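Local coordinates for protein aspartate aminotransferase (Plasmodium falciparum, PDB 3K7Y) that probably catalyses the pyridoxal phosphate-dependent transfer of an amino group from L-aspartate to 2-oxoglutarate, giving oxaloacetate and L-glutamate, at residues L327-L332 against Y343-Y348; E333-K338 against N390-A395. All blocks are in the same frame, centred on the assembly; numbering follows the deposited sequence.

Interaction 1: L327-L332 against Y343-Y348; sequences LFFNKL and YDWNVY
Leu332 lays its CD1 methyl over one face of the Trp345 indole, 3.8 Å from the centroid of the six-membered ring and only 13° off the normal, a CH-pi contact over that ring. Phe329 comes to the same indole from another direction: its CD1 lies 3.8 Å from Trp345 CE3, in an oblique approach, while its CB sits 3.5 Å from Trp345 O. Further along the same side, toward its outer end, the phenyl ring meets Tyr348, whose CB projects over the face, though how tightly is doubtful at this resolution. The two rings are nearly parallel, 14° apart, but with centroids 5.2 Å apart they are slid past each other and barely overlap.

Tyr343 CB lies against the indole face opposite Leu332, and Phe328 CD2 sits over the centre of the Phe329 face opposite Tyr348. Phe329 and Leu332 reach the loop together because they lie three residues apart on one flank of the helix, each with its CG beside the backbone N. On the loop, Asp344 OD1 accepts from Asn346 N at 3.1 Å, an Asx turn that shapes the chain at Trp345 just ahead of the 3-10 turn 346-348. Further out, Tyr348 touches Ile157 and Val358; Leu332 also touches helix 390-403, which Phe328 meets through Ile394.

A polar tie to the loop comes from next door, where Gln336 OE1 accepts from Tyr343 N. Between 327-332 and 343-348 themselves, four buried residues meet through rings and methyls, so this grip probably depends on complementary shape and exclusion of water.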
ATOM      1  N   LEU A 327       1.372  -7.499 -37.906  1.00 69.25           N
ATOM      2  CA  LEU A 327       2.532  -7.009 -38.653  1.00 70.18           C
ATOM      3  C   LEU A 327       3.777  -7.802 -38.295  1.00 69.12           C
ATOM      4  O   LEU A 327       4.499  -8.283 -39.174  1.00 70.31           O
ATOM      5  CB  LEU A 327       2.794  -5.531 -38.344  1.00 70.57           C
ATOM      6  CG  LEU A 327       3.799  -4.722 -39.180  1.00 71.64           C
ATOM      7  CD1 LEU A 327       4.216  -3.494 -38.412  1.00 71.65           C
ATOM      8  CD2 LEU A 327       5.039  -5.482 -39.554  1.00 71.32           C
ATOM      9  N   PHE A 328       4.017  -7.928 -36.996  1.00 67.26           N
ATOM     10  CA  PHE A 328       5.236  -8.516 -36.483  1.00 66.43           C
ATOM     11  C   PHE A 328       5.561  -9.910 -37.057  1.00 66.59           C
ATOM     12  O   PHE A 328       6.642 -10.115 -37.610  1.00 66.80           O
ATOM     13  CB  PHE A 328       5.215  -8.511 -34.944  1.00 64.79           C
ATOM     14  CG  PHE A 328       6.413  -9.169 -34.318  1.00 63.92           C
ATOM     15  CD1 PHE A 328       7.687  -8.651 -34.500  1.00 63.67           C
ATOM     16  CD2 PHE A 328       6.265 -10.319 -33.555  1.00 62.75           C
ATOM     17  CE1 PHE A 328       8.802  -9.271 -33.933  1.00 63.10           C
ATOM     18  CE2 PHE A 328       7.374 -10.941 -32.978  1.00 62.52           C
ATOM     19  CZ  PHE A 328       8.648 -10.415 -33.171  1.00 61.87           C
ATOM     20  N   PHE A 329       4.626 -10.854 -36.943  1.00 66.63           N
ATOM     21  CA  PHE A 329       4.865 -12.216 -37.432  1.00 67.06           C
ATOM     22  C   PHE A 329       4.949 -12.254 -38.940  1.00 68.95           C
ATOM     23  O   PHE A 329       5.525 -13.177 -39.512  1.00 69.58           O
ATOM     24  CB  PHE A 329       3.802 -13.193 -36.922  1.00 66.65           C
ATOM     25  CG  PHE A 329       3.788 -13.322 -35.428  1.00 65.28           C
ATOM     26  CD1 PHE A 329       4.761 -14.071 -34.773  1.00 64.37           C
ATOM     27  CD2 PHE A 329       2.828 -12.672 -34.678  1.00 64.94           C
ATOM     28  CE1 PHE A 329       4.778 -14.170 -33.401  1.00 63.05           C
ATOM     29  CE2 PHE A 329       2.830 -12.769 -33.301  1.00 64.24           C
ATOM     30  CZ  PHE A 329       3.810 -13.517 -32.660  1.00 63.39           C
ATOM     31  N   ASN A 330       4.381 -11.246 -39.584  1.00 70.47           N
ATOM     32  CA  ASN A 330       4.492 -11.137 -41.027  1.00 73.16           C
ATOM     33  C   ASN A 330       5.909 -10.755 -41.488  1.00 74.27           C
ATOM     34  O   ASN A 330       6.346 -11.136 -42.586  1.00 75.54           O
ATOM     35  CB  ASN A 330       3.435 -10.187 -41.585  1.00 74.36           C
ATOM     36  CG  ASN A 330       2.061 -10.822 -41.655  1.00 74.87           C
ATOM     37  OD1 ASN A 330       1.054 -10.123 -41.617  1.00 77.01           O
ATOM     38  ND2 ASN A 330       2.010 -12.147 -41.772  1.00 74.08           N
ATOM     39  N   LYS A 331       6.624 -10.008 -40.650  1.00 73.93           N
ATOM     40  CA  LYS A 331       8.013  -9.697 -40.950  1.00 75.09           C
ATOM     41  C   LYS A 331       8.905 -10.911 -40.688  1.00 74.84           C
ATOM     42  O   LYS A 331       9.970 -11.056 -41.302  1.00 75.86           O
ATOM     43  CB  LYS A 331       8.485  -8.473 -40.169  1.00 74.76           C
ATOM     44  CG  LYS A 331       7.879  -7.155 -40.665  1.00 75.85           C
ATOM     45  CD  LYS A 331       8.692  -6.496 -41.787  1.00 75.85           C
ATOM     46  CE  LYS A 331       8.001  -5.243 -42.306  1.00 75.79           C
ATOM     47  NZ  LYS A 331       8.751  -4.606 -43.419  1.00 77.11           N
ATOM     48  N   LEU A 332       8.447 -11.790 -39.798  1.00 73.94           N
ATOM     49  CA  LEU A 332       9.167 -13.015 -39.458  1.00 73.71           C
ATOM     50  C   LEU A 332       8.901 -14.105 -40.475  1.00 75.33           C
ATOM     51  O   LEU A 332       9.753 -14.965 -40.693  1.00 75.56           O
ATOM     52  CB  LEU A 332       8.776 -13.524 -38.066  1.00 71.93           C
ATOM     53  CG  LEU A 332       9.286 -12.839 -36.797  1.00 70.04           C
ATOM     54  CD1 LEU A 332       8.707 -13.525 -35.587  1.00 68.08           C
ATOM     55  CD2 LEU A 332      10.792 -12.885 -36.736  1.00 70.17           C
ATOM     56  N   TYR A 343       9.190 -22.254 -40.156  1.00 80.47           N
ATOM     57  CA  TYR A 343       8.280 -22.156 -39.006  1.00 78.84           C
ATOM     58  C   TYR A 343       6.936 -21.537 -39.369  1.00 78.91           C
ATOM     59  O   TYR A 343       6.870 -20.584 -40.134  1.00 79.32           O
ATOM     60  CB  TYR A 343       8.904 -21.300 -37.904  1.00 77.10           C
ATOM     61  CG  TYR A 343      10.168 -21.855 -37.302  1.00 76.32           C
ATOM     62  CD1 TYR A 343      10.126 -22.910 -36.378  1.00 75.23           C
ATOM     63  CD2 TYR A 343      11.413 -21.312 -37.631  1.00 75.98           C
ATOM     64  CE1 TYR A 343      11.298 -23.424 -35.810  1.00 73.74           C
ATOM     65  CE2 TYR A 343      12.593 -21.814 -37.065  1.00 74.52           C
ATOM     66  CZ  TYR A 343      12.524 -22.869 -36.157  1.00 73.47           C
ATOM     67  OH  TYR A 343      13.683 -23.366 -35.610  1.00 71.61           O
ATOM     68  N   ASP A 344       5.860 -22.055 -38.798  1.00 78.79           N
ATOM     69  CA  ASP A 344       4.563 -21.427 -39.002  1.00 79.23           C
ATOM     70  C   ASP A 344       4.357 -20.298 -37.977  1.00 77.69           C
ATOM     71  O   ASP A 344       4.066 -20.549 -36.798  1.00 76.77           O
ATOM     72  CB  ASP A 344       3.421 -22.458 -38.958  1.00 80.33           C
ATOM     73  CG  ASP A 344       2.079 -21.872 -39.380  1.00 81.37           C
ATOM     74  OD1 ASP A 344       2.051 -20.711 -39.842  1.00 82.05           O
ATOM     75  OD2 ASP A 344       1.053 -22.573 -39.250  1.00 82.38           O
ATOM     76  N   TRP A 345       4.517 -19.058 -38.441  1.00 77.19           N
ATOM     77  CA  TRP A 345       4.339 -17.896 -37.582  1.00 75.72           C
ATOM     78  C   TRP A 345       2.892 -17.422 -37.518  1.00 75.65           C
ATOM     79  O   TRP A 345       2.582 -16.499 -36.763  1.00 74.90           O
ATOM     80  CB  TRP A 345       5.229 -16.740 -38.035  1.00 75.74           C
ATOM     81  CG  TRP A 345       6.685 -17.041 -37.958  1.00 76.28           C
ATOM     82  CD1 TRP A 345       7.523 -17.302 -39.010  1.00 78.12           C
ATOM     83  CD2 TRP A 345       7.496 -17.113 -36.772  1.00 75.40           C
ATOM     84  NE1 TRP A 345       8.800 -17.529 -38.555  1.00 77.69           N
ATOM     85  CE2 TRP A 345       8.813 -17.423 -37.187  1.00 76.00           C
ATOM     86  CE3 TRP A 345       7.237 -16.950 -35.399  1.00 73.92           C
ATOM     87  CZ2 TRP A 345       9.872 -17.572 -36.277  1.00 75.17           C
ATOM     88  CZ3 TRP A 345       8.289 -17.097 -34.497  1.00 73.30           C
ATOM     89  CH2 TRP A 345       9.592 -17.408 -34.942  1.00 74.03           C
ATOM     90  N   ASN A 346       2.009 -18.049 -38.297  1.00 76.42           N
ATOM     91  CA  ASN A 346       0.603 -17.634 -38.358  1.00 76.52           C
ATOM     92  C   ASN A 346      -0.185 -17.931 -37.065  1.00 75.01           C
ATOM     93  O   ASN A 346      -1.225 -17.314 -36.796  1.00 75.14           O
ATOM     94  CB  ASN A 346      -0.076 -18.287 -39.562  1.00 78.62           C
ATOM     95  CG  ASN A 346      -0.854 -17.293 -40.406  1.00 81.18           C
ATOM     96  OD1 ASN A 346      -0.346 -16.794 -41.407  1.00 83.89           O
ATOM     97  ND2 ASN A 346      -2.089 -16.999 -40.009  1.00 82.71           N
ATOM     98  N   VAL A 347       0.330 -18.856 -36.261  1.00 73.30           N
ATOM     99  CA  VAL A 347      -0.389 -19.360 -35.107  1.00 71.86           C
ATOM    100  C   VAL A 347      -0.244 -18.465 -33.878  1.00 69.88           C
ATOM    101  O   VAL A 347      -0.841 -18.726 -32.831  1.00 69.56           O
ATOM    102  CB  VAL A 347       0.057 -20.780 -34.748  1.00 72.04           C
ATOM    103  CG1 VAL A 347      -1.062 -21.478 -33.971  1.00 72.62           C
ATOM    104  CG2 VAL A 347       0.413 -21.566 -36.004  1.00 73.36           C
ATOM    105  N   TYR A 348       0.540 -17.405 -33.998  1.00 68.24           N
ATOM    106  CA  TYR A 348       0.760 -16.530 -32.868  1.00 66.18           C
ATOM    107  C   TYR A 348      -0.016 -15.240 -33.020  1.00 66.23           C
ATOM    108  O   TYR A 348       0.087 -14.347 -32.174  1.00 65.43           O
ATOM    109  CB  TYR A 348       2.236 -16.186 -32.738  1.00 65.63           C
ATOM    110  CG  TYR A 348       3.172 -17.352 -32.592  1.00 64.50           C
ATOM    111  CD1 TYR A 348       3.481 -17.863 -31.347  1.00 63.07           C
ATOM    112  CD2 TYR A 348       3.771 -17.914 -33.697  1.00 65.92           C
ATOM    113  CE1 TYR A 348       4.337 -18.916 -31.205  1.00 63.17           C
ATOM    114  CE2 TYR A 348       4.631 -18.984 -33.570  1.00 66.72           C
ATOM    115  CZ  TYR A 348       4.913 -19.479 -32.316  1.00 65.11           C
ATOM    116  OH  TYR A 348       5.781 -20.541 -32.184  1.00 66.24           O
TER

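Interaction 2: E333-K338 against N390-A395; sequences ETYQKK and NVDYIA
Tyr335 sets its CG anti to the carbonyl carbon (chi1 -77°) and Asp392 sets its own anti to the backbone N (chi1 164°), and with these torsions the phenol and the carboxylate meet between their helices. The side chains cross at about a right angle, yet the ring and carboxylate planes differ by only 12°. Asp392 OD2 comes obliquely to the phenol end, 3.0 Å from Tyr335 OH and 3.3 Å from Tyr335 CZ. Nearer the backbone the contact turns apolar: the methyl CB of Ala395 approaches Tyr335 CD2 at 4.2 Å, also obliquely. One turn of helix thus presents a carboxylate and a methyl to the same ring, and Asp396 and Cys399 extend that surface along helix 390-403.

The two helices belong to the small domain of a class I, fold-type I aminotransferase. Helix 304-335 is the long helix that runs out from the large domain, and Tyr335 lies on its last turn, where it packs on the C-terminal helix. Val391 and Ile394 continue the interface, packing on Leu327, Lys331 and Phe328 of earlier turns, and Ile32 covers part of the other side of helix 390-403.

Beyond Tyr335 the chain coils on with Lys338 N bonded to Tyr335 O at 2.9 Å. Gln336 NE2 turns back to Glu333 O in a weak bond. Asp392 is solvent-exposed and close to the N-terminal end of its helix, whose dipole would be expected to favour the charged carboxylate. The ammonium of Lys338 is too distant for a salt bridge, with NZ 6.1 Å from Asp392 OD2, although it may add a mild favourable field.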
ATOM      1  N   GLU A 333       7.716 -14.088 -41.085  1.00 76.85           N
ATOM      2  CA  GLU A 333       7.436 -15.024 -42.165  1.00 79.29           C
ATOM      3  C   GLU A 333       8.372 -14.695 -43.328  1.00 80.90           C
ATOM      4  O   GLU A 333       8.812 -15.599 -44.040  1.00 82.04           O
ATOM      5  CB  GLU A 333       5.979 -14.957 -42.627  1.00 80.28           C
ATOM      6  CG  GLU A 333       5.679 -13.758 -43.529  1.00 84.40           C
ATOM      7  CD  GLU A 333       4.782 -14.088 -44.723  1.00 90.04           C
ATOM      8  OE1 GLU A 333       3.591 -14.412 -44.493  1.00 91.48           O
ATOM      9  OE2 GLU A 333       5.265 -14.012 -45.891  1.00 92.73           O
ATOM     10  N   THR A 334       8.667 -13.400 -43.497  1.00 81.48           N
ATOM     11  CA  THR A 334       9.562 -12.905 -44.548  1.00 82.90           C
ATOM     12  C   THR A 334      11.021 -13.208 -44.242  1.00 82.53           C
ATOM     13  O   THR A 334      11.595 -14.097 -44.853  1.00 83.46           O
ATOM     14  CB  THR A 334       9.379 -11.395 -44.821  1.00 83.91           C
ATOM     15  OG1 THR A 334       8.066 -11.169 -45.344  1.00 85.43           O
ATOM     16  CG2 THR A 334      10.406 -10.891 -45.834  1.00 84.91           C
ATOM     17  N   TYR A 335      11.623 -12.491 -43.296  1.00 81.67           N
ATOM     18  CA  TYR A 335      13.066 -12.632 -43.038  1.00 81.53           C
ATOM     19  C   TYR A 335      13.496 -14.067 -42.892  1.00 81.35           C
ATOM     20  O   TYR A 335      14.587 -14.446 -43.313  1.00 82.24           O
ATOM     21  CB  TYR A 335      13.479 -11.847 -41.807  1.00 80.21           C
ATOM     22  CG  TYR A 335      13.569 -10.398 -42.120  1.00 80.24           C
ATOM     23  CD1 TYR A 335      14.782  -9.821 -42.482  1.00 80.83           C
ATOM     24  CD2 TYR A 335      12.431  -9.607 -42.115  1.00 79.65           C
ATOM     25  CE1 TYR A 335      14.858  -8.474 -42.805  1.00 81.86           C
ATOM     26  CE2 TYR A 335      12.492  -8.270 -42.434  1.00 80.92           C
ATOM     27  CZ  TYR A 335      13.704  -7.708 -42.776  1.00 81.53           C
ATOM     28  OH  TYR A 335      13.746  -6.376 -43.076  1.00 81.92           O
ATOM     29  N   GLN A 336      12.615 -14.846 -42.278  1.00 80.54           N
ATOM     30  CA  GLN A 336      12.692 -16.292 -42.257  1.00 80.64           C
ATOM     31  C   GLN A 336      13.268 -16.908 -43.545  1.00 82.18           C
ATOM     32  O   GLN A 336      14.134 -17.774 -43.465  1.00 82.31           O
ATOM     33  CB  GLN A 336      11.293 -16.836 -42.008  1.00 80.17           C
ATOM     34  CG  GLN A 336      11.280 -18.242 -41.504  1.00 80.51           C
ATOM     35  CD  GLN A 336       9.915 -18.863 -41.534  1.00 81.06           C
ATOM     36  OE1 GLN A 336       9.526 -19.529 -40.580  1.00 80.61           O
ATOM     37  NE2 GLN A 336       9.179 -18.666 -42.631  1.00 81.97           N
ATOM     38  N   LYS A 337      12.778 -16.452 -44.709  1.00 83.42           N
ATOM     39  CA  LYS A 337      13.211 -16.909 -46.043  1.00 84.97           C
ATOM     40  C   LYS A 337      14.709 -16.742 -46.307  1.00 85.57           C
ATOM     41  O   LYS A 337      15.332 -17.584 -46.962  1.00 86.21           O
ATOM     42  CB  LYS A 337      12.483 -16.129 -47.145  1.00 86.63           C
ATOM     43  CG  LYS A 337      11.001 -16.394 -47.338  1.00 86.85           C
ATOM     44  CD  LYS A 337      10.451 -15.436 -48.407  1.00 89.15           C
ATOM     45  CE  LYS A 337       9.031 -14.959 -48.096  1.00 88.92           C
ATOM     46  NZ  LYS A 337       8.799 -13.586 -48.642  1.00 90.45           N
ATOM     47  N   LYS A 338      15.267 -15.629 -45.843  1.00 85.22           N
ATOM     48  CA  LYS A 338      16.684 -15.365 -46.001  1.00 86.32           C
ATOM     49  C   LYS A 338      17.541 -16.467 -45.376  1.00 85.89           C
ATOM     50  O   LYS A 338      18.630 -16.786 -45.870  1.00 87.06           O
ATOM     51  CB  LYS A 338      17.053 -13.995 -45.417  1.00 86.31           C
ATOM     52  CG  LYS A 338      16.539 -12.816 -46.233  1.00 87.93           C
ATOM     53  CD  LYS A 338      17.047 -11.475 -45.711  1.00 88.60           C
ATOM     54  CE  LYS A 338      16.489 -10.324 -46.565  1.00 90.44           C
ATOM     55  NZ  LYS A 338      16.776  -8.960 -46.026  1.00 90.10           N
ATOM     56  N   ASN A 390      11.425  -0.598 -35.910  1.00101.30           N
ATOM     57  CA  ASN A 390      12.001  -1.726 -35.187  1.00 97.61           C
ATOM     58  C   ASN A 390      11.882  -3.082 -35.863  1.00 95.11           C
ATOM     59  O   ASN A 390      12.831  -3.868 -35.838  1.00 94.19           O
ATOM     60  CB  ASN A 390      11.427  -1.786 -33.771  1.00 96.00           C
ATOM     61  CG  ASN A 390      12.069  -0.771 -32.841  1.00 97.53           C
ATOM     62  OD1 ASN A 390      12.761  -1.141 -31.894  1.00 95.59           O
ATOM     63  ND2 ASN A 390      11.865   0.521 -33.124  1.00100.42           N
ATOM     64  N   VAL A 391      10.726  -3.346 -36.467  1.00 93.92           N
ATOM     65  CA  VAL A 391      10.428  -4.650 -37.062  1.00 91.32           C
ATOM     66  C   VAL A 391      11.613  -5.327 -37.760  1.00 90.37           C
ATOM     67  O   VAL A 391      11.989  -6.438 -37.386  1.00 88.64           O
ATOM     68  CB  VAL A 391       9.212  -4.601 -38.012  1.00 92.65           C
ATOM     69  CG1 VAL A 391       7.926  -4.629 -37.222  1.00 91.63           C
ATOM     70  CG2 VAL A 391       9.270  -3.373 -38.921  1.00 96.00           C
ATOM     71  N   ASP A 392      12.206  -4.662 -38.754  1.00 91.20           N
ATOM     72  CA  ASP A 392      13.326  -5.250 -39.485  1.00 90.18           C
ATOM     73  C   ASP A 392      14.359  -5.776 -38.511  1.00 87.28           C
ATOM     74  O   ASP A 392      14.538  -6.985 -38.394  1.00 85.42           O
ATOM     75  CB  ASP A 392      13.963  -4.254 -40.477  1.00 93.83           C
ATOM     76  CG  ASP A 392      15.375  -4.694 -40.974  1.00 95.38           C
ATOM     77  OD1 ASP A 392      16.134  -3.820 -41.464  1.00 97.34           O
ATOM     78  OD2 ASP A 392      15.731  -5.900 -40.879  1.00 94.96           O
ATOM     79  N   TYR A 393      15.019  -4.869 -37.802  1.00 86.70           N
ATOM     80  CA  TYR A 393      16.117  -5.263 -36.939  1.00 84.69           C
ATOM     81  C   TYR A 393      15.731  -6.475 -36.082  1.00 81.02           C
ATOM     82  O   TYR A 393      16.412  -7.507 -36.103  1.00 80.21           O
ATOM     83  CB  TYR A 393      16.584  -4.096 -36.076  1.00 85.95           C
ATOM     84  CG  TYR A 393      17.785  -4.447 -35.244  1.00 86.15           C
ATOM     85  CD1 TYR A 393      19.044  -4.593 -35.833  1.00 88.21           C
ATOM     86  CD2 TYR A 393      17.667  -4.661 -33.868  1.00 84.27           C
ATOM     87  CE1 TYR A 393      20.163  -4.929 -35.069  1.00 89.04           C
ATOM     88  CE2 TYR A 393      18.779  -4.996 -33.092  1.00 84.73           C
ATOM     89  CZ  TYR A 393      20.023  -5.126 -33.696  1.00 86.92           C
ATOM     90  OH  TYR A 393      21.129  -5.458 -32.940  1.00 87.46           O
ATOM     91  N   ILE A 394      14.619  -6.351 -35.365  1.00 78.48           N
ATOM     92  CA  ILE A 394      14.142  -7.398 -34.473  1.00 74.99           C
ATOM     93  C   ILE A 394      13.960  -8.729 -35.206  1.00 73.52           C
ATOM     94  O   ILE A 394      14.551  -9.748 -34.828  1.00 72.53           O
ATOM     95  CB  ILE A 394      12.806  -6.998 -33.815  1.00 74.11           C
ATOM     96  CG1 ILE A 394      12.974  -5.729 -32.984  1.00 74.15           C
ATOM     97  CG2 ILE A 394      12.292  -8.120 -32.942  1.00 72.27           C
ATOM     98  CD1 ILE A 394      11.682  -5.142 -32.506  1.00 73.07           C
ATOM     99  N   ALA A 395      13.141  -8.695 -36.254  1.00 73.27           N
ATOM    100  CA  ALA A 395      12.711  -9.890 -36.964  1.00 71.84           C
ATOM    101  C   ALA A 395      13.906 -10.574 -37.592  1.00 71.79           C
ATOM    102  O   ALA A 395      14.044 -11.798 -37.507  1.00 71.09           O
ATOM    103  CB  ALA A 395      11.664  -9.536 -38.014  1.00 72.88           C
TER

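In the fold
Strand 32-33, near the N terminus, already belongs beside 373-374; the chain then runs through the cofactor-binding large domain before helix 304-335 brings it back to this end of the molecule. Residues 327-332 and then 333-338 are consecutive pieces of that helix and its end. Interaction 1 closes a short loop, with ten residues between its segments; interaction 2 closes a longer one of 51, which takes in strands 355-357, 373-374 and 380-382. Their segments alternate, so the closures cross rather than nest. The contact centres lie 10 Å apart, and Gln336 OE1 joins them through a probable hydrogen bond from Tyr343 N. Together they tie the following loop and helix 390-403 to the long helix.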